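Local coordinates for protein shikimate 5-dehydrogenase AroE (5-dehydroshikimate reductase) (Mycobacterium tuberculosis, PDB 4P4G) that probably catalyses the NADP-dependent interconversion of 3-dehydroshikimate and shikimate, the fourth of seven steps leading to chorismate, at residues P67-A71 and S125-A129; D84-S88 and P130-V134; F173-A179 and Y200-L204; A185-T191 and I207-A213. One frame throughout, in Å; residues are numbered along the deposited sequence.

How the contacts relate
Contacts 1 and 2 join the substrate-binding part of the chain to the probable nucleotide-binding part, with their centres about 10 Å apart. They meet directly where Ser-88 OG lies 2.7 Å from Gly-127 O, a probable hydrogen bond. Contact 1 holds bound shikimate through Lys-69, whereas the side chain of Ala-131 in contact 2 stays about 8 Å from it. Contact 4 lies in the parallel sheet and touches both: Val-189 packs on Ala-132 of contact 2, and Thr-191 on Thr-128 and Ala-129 of contact 1. Contact 3 is more remote, its centre about 23 Å from that of contact 1, and it adjoins contact 4 through Leu-204 and Leu-188.

Contact 1: residues P67-A71 and S125-A129; sequences PGKFA and SGGTA. With SKM ((3R,4S,5R)-3,4,5-trihydroxycyclohex-1-ene-1-carboxylic acid), chain C; SO4 (sulfate ion), chain J.
Lys-69 and Thr-128 both turn the first side-chain branch that matters, CG in one and OG1 in the other, back beside their own backbone N, anti to the carbonyl carbon (chi1 -60° and -55°). Beyond CG the lysine is fully extended, and its ammonium nitrogen arrives at the hydroxyl: Lys-69 NZ donates to Thr-128 OG1 over 2.9 Å. The same nitrogen also donates to shikimate, with Lys-69 NZ 2.9 Å from ligand O7. A weak bond runs from Lys-69 NZ to the neighbouring ligand hydroxyl O12 at 3.4 Å. Asp-105 adds a salt bridge to the same nitrogen. On the way the lysine shaft passes Gly-127, CD lying 4.0 Å from the glycine O. Phe-70, one residue further along the helix, swings its ring to the same turn, where CE2 comes within 3.6 Å of Gly-127 N. Lysine shaft and phenyl ring both pack against the bare backbone of Gly-127. At the other end of the loop Ser-125 grips a sulfate, OG to O2 at 2.7 Å and N to O4 at 2.9 Å, while the backbone N atoms of Arg-149 and Asn-150 bind the same ion. The loop fits a Rossmann-type GxGxxA turn, and the sulfate, though probably from the crystallisation liquor, is consistent with a phosphate site for NADP. The chemistry thus ties a substrate-holding lysine directly to the probable dinucleotide-binding loop.

Contact 2: residues D84-S88 and P130-V134; sequences DLVGS and PAAVV
Val-86, the last helical residue of 81-86, comes within 5.4 Å of Pro-130, CA to CA, near the start of helix 129-139, and Gly-87 then breaks away with a positive phi of 92°. Helix 129-139 follows the probable GxGxxA loop of the Rossmann-type domain, so the contact is a buried, apolar seam between that domain and the substrate-binding one. Val-86 carries it with both methyls. Its CG1, set opposite the backbone N (chi1 172°), presses on the proline ring, 3.6 Å from Pro-130 CB, and also approaches Ala-131 N at 3.6 Å. The valine and the proline cross at about a right angle. The other branch reaches one helical turn further along, Val-86 CG2 to Val-134 CG2 at 4.0 Å. Leu-85 adds to this end by resting CD2 on Val-134 CG1 at 3.9 Å. Ile-106 touches both Val-86 and Val-134, while Leu-157 and Leu-160 pack on Pro-130. Beyond the glycine, Ser-88 turns back towards the seam; its hydroxyl is taken up by Gly-127 O, yet Ser-88 OG still lies 4.0 Å from Pro-130 CG. Tightest of all is a carbonyl against the ring: Val-86 O sits 3.3 Å from Pro-130 CB.

Contact 3: residues F173-A179 and Y200-L204; sequences FDSGGLA and YAGTL
Two connections of the Rossmann-type domain meet here: the turn that leads from strand 167-172 into helix 178-184, with Phe-173 and Leu-178, and the short helix 201-204, with Tyr-200 just ahead of it. The centrepiece is an offset stack of the Phe-173 and Tyr-200 rings, their centroids 4.5 Å apart and their planes 28° from parallel. Phe-173 CD1 lies over the centre of one tyrosine face, 3.5 Å above its plane. The phenol oxygen meets a carboxylate at the ring edge: Tyr-200 OH donates to Asp-174 OD1, which lies in the ring plane. The modelled 2.4 Å between these two oxygens is very short, so its exact length is doubtful. Leu-178 approaches obliquely from the same side of the ring as Phe-173, CD2 3.9 Å from Tyr-200 CD1. With CG anti to the backbone N (chi1 -175°), this leucine can touch three residues: CD2 and CD1 diverge to the ring and to Leu-204, while CG itself meets the Thr-203 methyl. Ala-179 borders the same methyl, with its CA 3.9 Å from Thr-203 CG2. Val-147 of the parallel sheet supports both Phe-173 and Leu-178, and Leu-222 of helix 221-229 lies against Leu-204. At this inner end the two leucines cross at about a right angle, with Leu-178 CD1 4.0 Å from Leu-204 CD2.

Contact 4: residues A185-T191 and I207-A213; sequences AEVLVST and IPVLLDA
Leu-188 and Leu-210 lie side by side on one face of the sheet, with Ser-190 and Asp-212 further along it, while Val-189 and Leu-211 occupy the other face. Helix 221-229 packs on the first face at Leu-210 and Ser-190; helix 105-113 backs the second at Val-189 and Leu-211. On its other side, away from 209-212, strand 187-190 pairs with strand 119-123. Between the two segments four backbone hydrogen bonds of 2.8 to 3.1 Å run in parallel register: Leu-188 N and Ser-190 N donate to Val-209 O and Leu-211 O, and Leu-211 N and Ala-213 N donate to Leu-188 O and Ser-190 O. Ile-207 closes the entry end, its CG1 anti to the backbone N (chi1 -163°) and 3.5 Å from Leu-188 CB, with CD1 reaching on to Ala-185 CB. At the exit end a water bridges the polar pair, accepting from Ser-190 OG at 2.6 Å and donating to Asp-212 OD1 at 2.9 Å. The carboxylate is held further by Ile-214 N on OD1 and by Thr-220 OG1 on OD2. The strand axes run only 14° apart and are joined through helices 194-197 and 201-204, a beta-alpha-beta crossover characteristic of the Rossmann-type fold.

Contact 1: residues P67-A71 and S125-A129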
loop_
_atom_site.group_PDB
_atom_site.type_symbol
_atom_site.label_atom_id
_atom_site.label_comp_id
_atom_site.label_asym_id
_atom_site.label_seq_id
_atom_site.Cartn_x
_atom_site.Cartn_y
_atom_site.Cartn_z
ATOM N N PRO A 67 8.708 3.807 6.817
ATOM C CA PRO A 67 7.815 4.898 7.209
ATOM C C PRO A 67 7.928 6.149 6.331
ATOM O O PRO A 67 7.631 7.235 6.821
ATOM C CB PRO A 67 8.342 5.253 8.596
ATOM C CG PRO A 67 9.831 5.112 8.424
ATOM C CD PRO A 67 10.010 3.910 7.512
ATOM N N GLY A 68 8.298 6.009 5.066
ATOM C CA GLY A 68 8.648 7.182 4.281
ATOM C C GLY A 68 7.641 7.759 3.304
ATOM O O GLY A 68 7.999 8.659 2.542
ATOM N N LYS A 69 6.400 7.274 3.292
ATOM C CA LYS A 69 5.460 7.701 2.239
ATOM C C LYS A 69 5.027 9.168 2.290
ATOM O O LYS A 69 4.775 9.766 1.248
ATOM C CB LYS A 69 4.251 6.764 2.153
ATOM C CG LYS A 69 4.681 5.328 1.825
ATOM C CD LYS A 69 3.466 4.402 1.765
ATOM C CE LYS A 69 3.907 3.009 1.351
ATOM N NZ LYS A 69 2.742 2.069 1.249
ATOM N N PHE A 70 4.945 9.749 3.483
ATOM C CA PHE A 70 4.654 11.181 3.585
ATOM C C PHE A 70 5.880 12.004 3.197
ATOM O O PHE A 70 5.781 12.997 2.464
ATOM C CB PHE A 70 4.148 11.531 4.989
ATOM C CG PHE A 70 2.855 10.845 5.347
ATOM C CD1 PHE A 70 1.673 11.195 4.714
ATOM C CD2 PHE A 70 2.823 9.850 6.318
ATOM C CE1 PHE A 70 0.467 10.558 5.035
ATOM C CE2 PHE A 70 1.624 9.211 6.655
ATOM C CZ PHE A 70 0.446 9.567 6.009
ATOM N N ALA A 71 7.047 11.561 3.650
ATOM C CA ALA A 71 8.298 12.231 3.311
ATOM C C ALA A 71 8.525 12.217 1.794
ATOM O O ALA A 71 9.020 13.188 1.233
ATOM C CB ALA A 71 9.460 11.578 4.030
ATOM N N SER A 125 -3.962 4.771 10.222
ATOM C CA SER A 125 -3.906 6.134 9.696
ATOM C C SER A 125 -2.504 6.472 9.191
ATOM O O SER A 125 -2.126 7.652 9.105
ATOM C CB SER A 125 -4.342 7.136 10.765
ATOM O OG SER A 125 -3.479 7.078 11.885
ATOM N N GLY A 126 -1.729 5.439 8.876
ATOM C CA GLY A 126 -0.396 5.612 8.318
ATOM C C GLY A 126 -0.427 5.917 6.832
ATOM O O GLY A 126 -1.474 6.255 6.279
ATOM N N GLY A 127 0.724 5.802 6.180
ATOM C CA GLY A 127 0.852 6.215 4.790
ATOM C C GLY A 127 0.094 5.389 3.765
ATOM O O GLY A 127 -0.134 5.851 2.647
ATOM N N THR A 128 -0.303 4.172 4.133
ATOM C CA THR A 128 -1.048 3.307 3.231
ATOM C C THR A 128 -2.560 3.494 3.427
ATOM O O THR A 128 -3.357 3.221 2.528
ATOM C CB THR A 128 -0.659 1.828 3.440
ATOM O OG1 THR A 128 0.763 1.687 3.289
ATOM C CG2 THR A 128 -1.357 0.939 2.425
ATOM N N ALA A 129 -2.953 3.985 4.597
ATOM C CA ALA A 129 -4.384 4.176 4.876
ATOM C C ALA A 129 -5.155 5.070 3.885
ATOM O O ALA A 129 -6.270 4.732 3.500
ATOM C CB ALA A 129 -4.598 4.661 6.320
HETATM O O12 SKM C . 3.785 0.528 -1.602
HETATM C C8 SKM C . 4.602 -0.637 -1.517
HETATM C C6 SKM C . 4.398 -1.251 -0.161
HETATM O O7 SKM C . 4.481 -0.270 0.856
HETATM C C5 SKM C . 5.428 -2.235 0.064
HETATM C C4 SKM C . 6.557 -2.391 -0.627
HETATM C C1 SKM C . 7.531 -3.483 -0.219
HETATM O O2 SKM C . 8.543 -3.682 -0.905
HETATM O O3 SKM C . 7.324 -4.185 0.788
HETATM C C10 SKM C . 6.927 -1.504 -1.852
HETATM C C9 SKM C . 6.024 -0.236 -1.798
HETATM O O11 SKM C . 6.113 0.332 -3.059
HETATM S S SO4 J . -2.809 4.045 13.822
HETATM O O1 SO4 J . -3.727 2.975 14.216
HETATM O O2 SO4 J . -3.452 5.357 13.931
HETATM O O3 SO4 J . -1.648 4.029 14.718
HETATM O O4 SO4 J . -2.304 3.840 12.455
#

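Contact 2: residues D84-S88 and P130-V134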
loop_
_atom_site.group_PDB
_atom_site.type_symbol
_atom_site.label_atom_id
_atom_site.label_comp_id
_atom_site.label_asym_id
_atom_site.label_seq_id
_atom_site.Cartn_x
_atom_site.Cartn_y
_atom_site.Cartn_z
ATOM N N ASP A 84 -1.373 13.593 -5.157
ATOM C CA ASP A 84 -1.896 14.815 -4.560
ATOM C C ASP A 84 -3.219 14.577 -3.843
ATOM O O ASP A 84 -3.523 15.248 -2.862
ATOM C CB ASP A 84 -2.062 15.913 -5.610
ATOM C CG ASP A 84 -0.848 16.800 -5.713
ATOM O OD1 ASP A 84 -0.014 16.761 -4.786
ATOM O OD2 ASP A 84 -0.735 17.540 -6.713
ATOM N N LEU A 85 -3.994 13.614 -4.335
ATOM C CA LEU A 85 -5.284 13.288 -3.742
ATOM C C LEU A 85 -5.117 12.482 -2.451
ATOM O O LEU A 85 -5.738 12.797 -1.424
ATOM C CB LEU A 85 -6.141 12.511 -4.745
ATOM C CG LEU A 85 -7.533 12.066 -4.292
ATOM C CD1 LEU A 85 -8.494 13.255 -4.224
ATOM C CD2 LEU A 85 -8.064 10.970 -5.223
ATOM N N VAL A 86 -4.290 11.439 -2.523
ATOM C CA VAL A 86 -4.032 10.547 -1.395
ATOM C C VAL A 86 -3.288 11.246 -0.269
ATOM O O VAL A 86 -3.631 11.094 0.905
ATOM C CB VAL A 86 -3.228 9.306 -1.842
ATOM C CG1 VAL A 86 -2.784 8.486 -0.648
ATOM C CG2 VAL A 86 -4.068 8.460 -2.763
ATOM N N GLY A 87 -2.268 12.022 -0.615
ATOM C CA GLY A 87 -1.495 12.693 0.412
ATOM C C GLY A 87 -0.283 11.921 0.882
ATOM O O GLY A 87 0.351 12.291 1.879
ATOM N N SER A 88 0.053 10.852 0.165
ATOM C CA SER A 88 1.289 10.131 0.422
ATOM C C SER A 88 1.729 9.512 -0.890
ATOM O O SER A 88 0.947 9.448 -1.854
ATOM C CB SER A 88 1.100 9.061 1.501
ATOM O OG SER A 88 0.271 8.019 1.029
ATOM N N PRO A 130 -4.591 6.223 3.486
ATOM C CA PRO A 130 -5.374 7.009 2.524
ATOM C C PRO A 130 -5.467 6.347 1.153
ATOM O O PRO A 130 -6.463 6.548 0.468
ATOM C CB PRO A 130 -4.620 8.337 2.446
ATOM C CG PRO A 130 -3.240 8.040 2.945
ATOM C CD PRO A 130 -3.380 6.936 3.935
ATOM N N ALA A 131 -4.458 5.568 0.764
ATOM C CA ALA A 131 -4.549 4.790 -0.467
ATOM C C ALA A 131 -5.656 3.753 -0.385
ATOM O O ALA A 131 -6.335 3.483 -1.374
ATOM C CB ALA A 131 -3.222 4.132 -0.790
ATOM N N ALA A 132 -5.835 3.153 0.791
ATOM C CA ALA A 132 -6.937 2.214 0.977
ATOM C C ALA A 132 -8.284 2.930 0.821
ATOM O O ALA A 132 -9.208 2.376 0.235
ATOM C CB ALA A 132 -6.845 1.531 2.314
ATOM N N VAL A 133 -8.394 4.146 1.352
ATOM C CA VAL A 133 -9.631 4.916 1.219
ATOM C C VAL A 133 -9.964 5.198 -0.244
ATOM O O VAL A 133 -11.079 4.923 -0.701
ATOM C CB VAL A 133 -9.567 6.221 2.045
ATOM C CG1 VAL A 133 -10.742 7.145 1.707
ATOM C CG2 VAL A 133 -9.543 5.888 3.537
ATOM N N VAL A 134 -8.986 5.712 -0.987
ATOM C CA VAL A 134 -9.194 6.053 -2.391
ATOM C C VAL A 134 -9.409 4.813 -3.267
ATOM O O VAL A 134 -10.269 4.816 -4.147
ATOM C CB VAL A 134 -8.037 6.923 -2.921
ATOM C CG1 VAL A 134 -8.137 7.118 -4.436
ATOM C CG2 VAL A 134 -8.041 8.270 -2.206
#

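Contact 3: residues F173-A179 and Y200-L204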
loop_
_atom_site.group_PDB
_atom_site.type_symbol
_atom_site.label_atom_id
_atom_site.label_comp_id
_atom_site.label_asym_id
_atom_site.label_seq_id
_atom_site.Cartn_x
_atom_site.Cartn_y
_atom_site.Cartn_z
ATOM N N PHE A 173 -10.803 2.282 18.318
ATOM C CA PHE A 173 -10.562 0.861 18.548
ATOM C C PHE A 173 -11.200 0.342 19.830
ATOM O O PHE A 173 -11.715 -0.774 19.863
ATOM C CB PHE A 173 -9.054 0.585 18.643
ATOM C CG PHE A 173 -8.415 0.199 17.345
ATOM C CD1 PHE A 173 -8.702 -1.023 16.747
ATOM C CD2 PHE A 173 -7.494 1.042 16.737
ATOM C CE1 PHE A 173 -8.105 -1.382 15.548
ATOM C CE2 PHE A 173 -6.891 0.682 15.540
ATOM C CZ PHE A 173 -7.200 -0.526 14.948
ATOM N N ASP A 174 -11.145 1.146 20.885
ATOM C CA ASP A 174 -11.338 0.635 22.241
ATOM C C ASP A 174 -12.600 1.083 22.972
ATOM O O ASP A 174 -12.851 0.629 24.090
ATOM C CB ASP A 174 -10.134 1.019 23.110
ATOM C CG ASP A 174 -8.829 0.455 22.586
ATOM O OD1 ASP A 174 -8.803 -0.735 22.213
ATOM O OD2 ASP A 174 -7.832 1.210 22.547
ATOM N N SER A 175 -13.386 1.972 22.378
ATOM C CA SER A 175 -14.482 2.583 23.133
ATOM C C SER A 175 -15.822 1.852 23.037
ATOM O O SER A 175 -16.768 2.205 23.734
ATOM C CB SER A 175 -14.630 4.070 22.800
ATOM O OG SER A 175 -14.859 4.268 21.420
ATOM N N GLY A 176 -15.900 0.827 22.192
ATOM C CA GLY A 176 -17.067 -0.041 22.193
ATOM C C GLY A 176 -17.862 -0.070 20.907
ATOM O O GLY A 176 -18.924 -0.695 20.839
ATOM N N GLY A 177 -17.354 0.591 19.876
ATOM C CA GLY A 177 -18.077 0.660 18.618
ATOM C C GLY A 177 -17.543 -0.273 17.547
ATOM O O GLY A 177 -18.149 -0.411 16.480
ATOM N N LEU A 178 -16.420 -0.927 17.823
ATOM C CA LEU A 178 -15.774 -1.741 16.799
ATOM C C LEU A 178 -16.656 -2.909 16.330
ATOM O O LEU A 178 -16.766 -3.159 15.136
ATOM C CB LEU A 178 -14.411 -2.242 17.286
ATOM C CG LEU A 178 -13.589 -3.007 16.248
ATOM C CD1 LEU A 178 -13.419 -2.195 14.973
ATOM C CD2 LEU A 178 -12.228 -3.380 16.813
ATOM N N ALA A 179 -17.301 -3.598 17.264
ATOM C CA ALA A 179 -18.136 -4.753 16.920
ATOM C C ALA A 179 -19.263 -4.389 15.948
ATOM O O ALA A 179 -19.512 -5.103 14.974
ATOM C CB ALA A 179 -18.704 -5.392 18.179
ATOM N N TYR A 200 -7.345 -7.355 18.464
ATOM C CA TYR A 200 -8.717 -7.094 18.043
ATOM C C TYR A 200 -9.208 -8.177 17.098
ATOM O O TYR A 200 -10.294 -8.071 16.549
ATOM C CB TYR A 200 -8.814 -5.735 17.341
ATOM C CG TYR A 200 -8.362 -4.600 18.221
ATOM C CD1 TYR A 200 -9.197 -4.091 19.201
ATOM C CD2 TYR A 200 -7.086 -4.072 18.102
ATOM C CE1 TYR A 200 -8.784 -3.056 20.027
ATOM C CE2 TYR A 200 -6.654 -3.044 18.923
ATOM C CZ TYR A 200 -7.513 -2.534 19.884
ATOM O OH TYR A 200 -7.098 -1.509 20.720
ATOM N N ALA A 201 -8.394 -9.209 16.895
ATOM C CA ALA A 201 -8.685 -10.192 15.855
ATOM C C ALA A 201 -9.998 -10.927 16.094
ATOM O O ALA A 201 -10.704 -11.251 15.138
ATOM C CB ALA A 201 -7.532 -11.171 15.692
ATOM N N GLY A 202 -10.342 -11.160 17.357
ATOM C CA GLY A 202 -11.586 -11.844 17.687
ATOM C C GLY A 202 -12.804 -11.040 17.267
ATOM O O GLY A 202 -13.810 -11.589 16.804
ATOM N N THR A 203 -12.712 -9.726 17.431
ATOM C CA THR A 203 -13.790 -8.820 17.042
ATOM C C THR A 203 -13.854 -8.650 15.526
ATOM O O THR A 203 -14.941 -8.628 14.934
ATOM C CB THR A 203 -13.613 -7.452 17.720
ATOM O OG1 THR A 203 -13.676 -7.627 19.141
ATOM C CG2 THR A 203 -14.705 -6.485 17.288
ATOM N N LEU A 204 -12.687 -8.531 14.905
ATOM C CA LEU A 204 -12.581 -8.331 13.462
ATOM C C LEU A 204 -12.823 -9.609 12.643
ATOM O O LEU A 204 -13.094 -9.530 11.447
ATOM C CB LEU A 204 -11.212 -7.743 13.118
ATOM C CG LEU A 204 -10.830 -6.384 13.715
ATOM C CD1 LEU A 204 -9.327 -6.177 13.529
ATOM C CD2 LEU A 204 -11.619 -5.266 13.068
#

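Contact 4: residues A185-T191 and I207-A213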
loop_
_atom_site.group_PDB
_atom_site.type_symbol
_atom_site.label_atom_id
_atom_site.label_comp_id
_atom_site.label_asym_id
_atom_site.label_seq_id
_atom_site.Cartn_x
_atom_site.Cartn_y
_atom_site.Cartn_z
ATOM N N ALA A 185 -19.946 -4.154 7.948
ATOM C CA ALA A 185 -18.979 -4.090 6.860
ATOM C C ALA A 185 -18.833 -5.395 6.083
ATOM O O ALA A 185 -19.008 -6.487 6.630
ATOM C CB ALA A 185 -17.634 -3.633 7.387
ATOM N N GLU A 186 -18.491 -5.272 4.803
ATOM C CA GLU A 186 -18.318 -6.436 3.941
ATOM C C GLU A 186 -16.858 -6.661 3.574
ATOM O O GLU A 186 -16.488 -7.743 3.127
ATOM C CB GLU A 186 -19.181 -6.275 2.691
ATOM C CG GLU A 186 -20.651 -6.041 3.031
ATOM C CD GLU A 186 -21.392 -5.257 1.964
ATOM O OE1 GLU A 186 -21.899 -4.155 2.290
ATOM O OE2 GLU A 186 -21.460 -5.740 0.808
ATOM N N VAL A 187 -16.034 -5.640 3.777
ATOM C CA VAL A 187 -14.614 -5.734 3.471
ATOM C C VAL A 187 -13.816 -4.941 4.487
ATOM O O VAL A 187 -14.247 -3.880 4.933
ATOM C CB VAL A 187 -14.301 -5.291 2.016
ATOM C CG1 VAL A 187 -14.727 -3.868 1.778
ATOM C CG2 VAL A 187 -12.838 -5.472 1.690
ATOM N N LEU A 188 -12.668 -5.487 4.867
ATOM C CA LEU A 188 -11.755 -4.840 5.797
ATOM C C LEU A 188 -10.380 -4.730 5.144
ATOM O O LEU A 188 -9.821 -5.729 4.684
ATOM C CB LEU A 188 -11.670 -5.686 7.072
ATOM C CG LEU A 188 -10.617 -5.392 8.129
ATOM C CD1 LEU A 188 -10.833 -4.004 8.649
ATOM C CD2 LEU A 188 -10.707 -6.417 9.266
ATOM N N VAL A 189 -9.835 -3.519 5.076
ATOM C CA VAL A 189 -8.454 -3.351 4.638
ATOM C C VAL A 189 -7.613 -2.944 5.835
ATOM O O VAL A 189 -7.845 -1.885 6.434
ATOM C CB VAL A 189 -8.307 -2.310 3.527
ATOM C CG1 VAL A 189 -6.840 -2.212 3.108
ATOM C CG2 VAL A 189 -9.209 -2.662 2.327
ATOM N N SER A 190 -6.645 -3.779 6.199
ATOM C CA SER A 190 -5.834 -3.499 7.394
ATOM C C SER A 190 -4.463 -2.951 7.053
ATOM O O SER A 190 -3.683 -3.595 6.340
ATOM C CB SER A 190 -5.673 -4.753 8.252
ATOM O OG SER A 190 -4.872 -4.458 9.388
ATOM N N THR A 191 -4.153 -1.766 7.575
ATOM C CA THR A 191 -2.834 -1.174 7.341
ATOM C C THR A 191 -2.015 -1.007 8.621
ATOM O O THR A 191 -0.970 -0.345 8.610
ATOM C CB THR A 191 -2.927 0.177 6.576
ATOM O OG1 THR A 191 -3.447 1.198 7.436
ATOM C CG2 THR A 191 -3.831 0.060 5.353
ATOM N N ILE A 207 -15.443 -10.385 9.635
ATOM C CA ILE A 207 -15.506 -9.664 8.358
ATOM C C ILE A 207 -15.487 -10.665 7.201
ATOM O O ILE A 207 -14.722 -11.637 7.228
ATOM C CB ILE A 207 -14.353 -8.645 8.221
ATOM C CG1 ILE A 207 -14.644 -7.616 7.126
ATOM C CG2 ILE A 207 -13.020 -9.328 7.953
ATOM C CD1 ILE A 207 -15.538 -6.494 7.596
ATOM N N PRO A 208 -16.335 -10.440 6.185
ATOM C CA PRO A 208 -16.421 -11.386 5.064
ATOM C C PRO A 208 -15.163 -11.446 4.189
ATOM O O PRO A 208 -14.854 -12.507 3.629
ATOM C CB PRO A 208 -17.600 -10.842 4.244
ATOM C CG PRO A 208 -18.431 -10.074 5.241
ATOM C CD PRO A 208 -17.430 -9.451 6.160
ATOM N N VAL A 209 -14.472 -10.316 4.041
ATOM C CA VAL A 209 -13.270 -10.236 3.207
ATOM C C VAL A 209 -12.227 -9.388 3.920
ATOM O O VAL A 209 -12.544 -8.299 4.422
ATOM C CB VAL A 209 -13.556 -9.571 1.841
ATOM C CG1 VAL A 209 -12.294 -9.541 0.968
ATOM C CG2 VAL A 209 -14.678 -10.267 1.106
ATOM N N LEU A 210 -10.992 -9.883 3.966
ATOM C CA LEU A 210 -9.873 -9.165 4.569
ATOM C C LEU A 210 -8.768 -8.983 3.554
ATOM O O LEU A 210 -8.299 -9.960 2.951
ATOM C CB LEU A 210 -9.289 -9.962 5.740
ATOM C CG LEU A 210 -7.862 -9.575 6.169
ATOM C CD1 LEU A 210 -7.826 -8.189 6.828
ATOM C CD2 LEU A 210 -7.255 -10.632 7.104
ATOM N N LEU A 211 -8.343 -7.739 3.360
ATOM C CA LEU A 211 -7.100 -7.490 2.646
ATOM C C LEU A 211 -6.104 -7.016 3.682
ATOM O O LEU A 211 -6.316 -5.988 4.314
ATOM C CB LEU A 211 -7.306 -6.422 1.555
ATOM C CG LEU A 211 -6.037 -5.915 0.860
ATOM C CD1 LEU A 211 -5.265 -7.066 0.190
ATOM C CD2 LEU A 211 -6.376 -4.838 -0.159
ATOM N N ASP A 212 -5.027 -7.776 3.902
ATOM C CA ASP A 212 -4.027 -7.365 4.886
ATOM C C ASP A 212 -2.813 -6.839 4.146
ATOM O O ASP A 212 -2.275 -7.520 3.278
ATOM C CB ASP A 212 -3.643 -8.550 5.793
ATOM C CG ASP A 212 -3.002 -8.112 7.108
ATOM O OD1 ASP A 212 -2.364 -7.035 7.131
ATOM O OD2 ASP A 212 -3.132 -8.850 8.119
ATOM N N ALA A 213 -2.383 -5.623 4.465
ATOM C CA ALA A 213 -1.206 -5.057 3.800
ATOM C C ALA A 213 0.084 -5.791 4.157
ATOM O O ALA A 213 1.065 -5.756 3.408
ATOM C CB ALA A 213 -1.083 -3.576 4.108
HETATM O O HOH W 1 -2.618 -5.683 9.630
#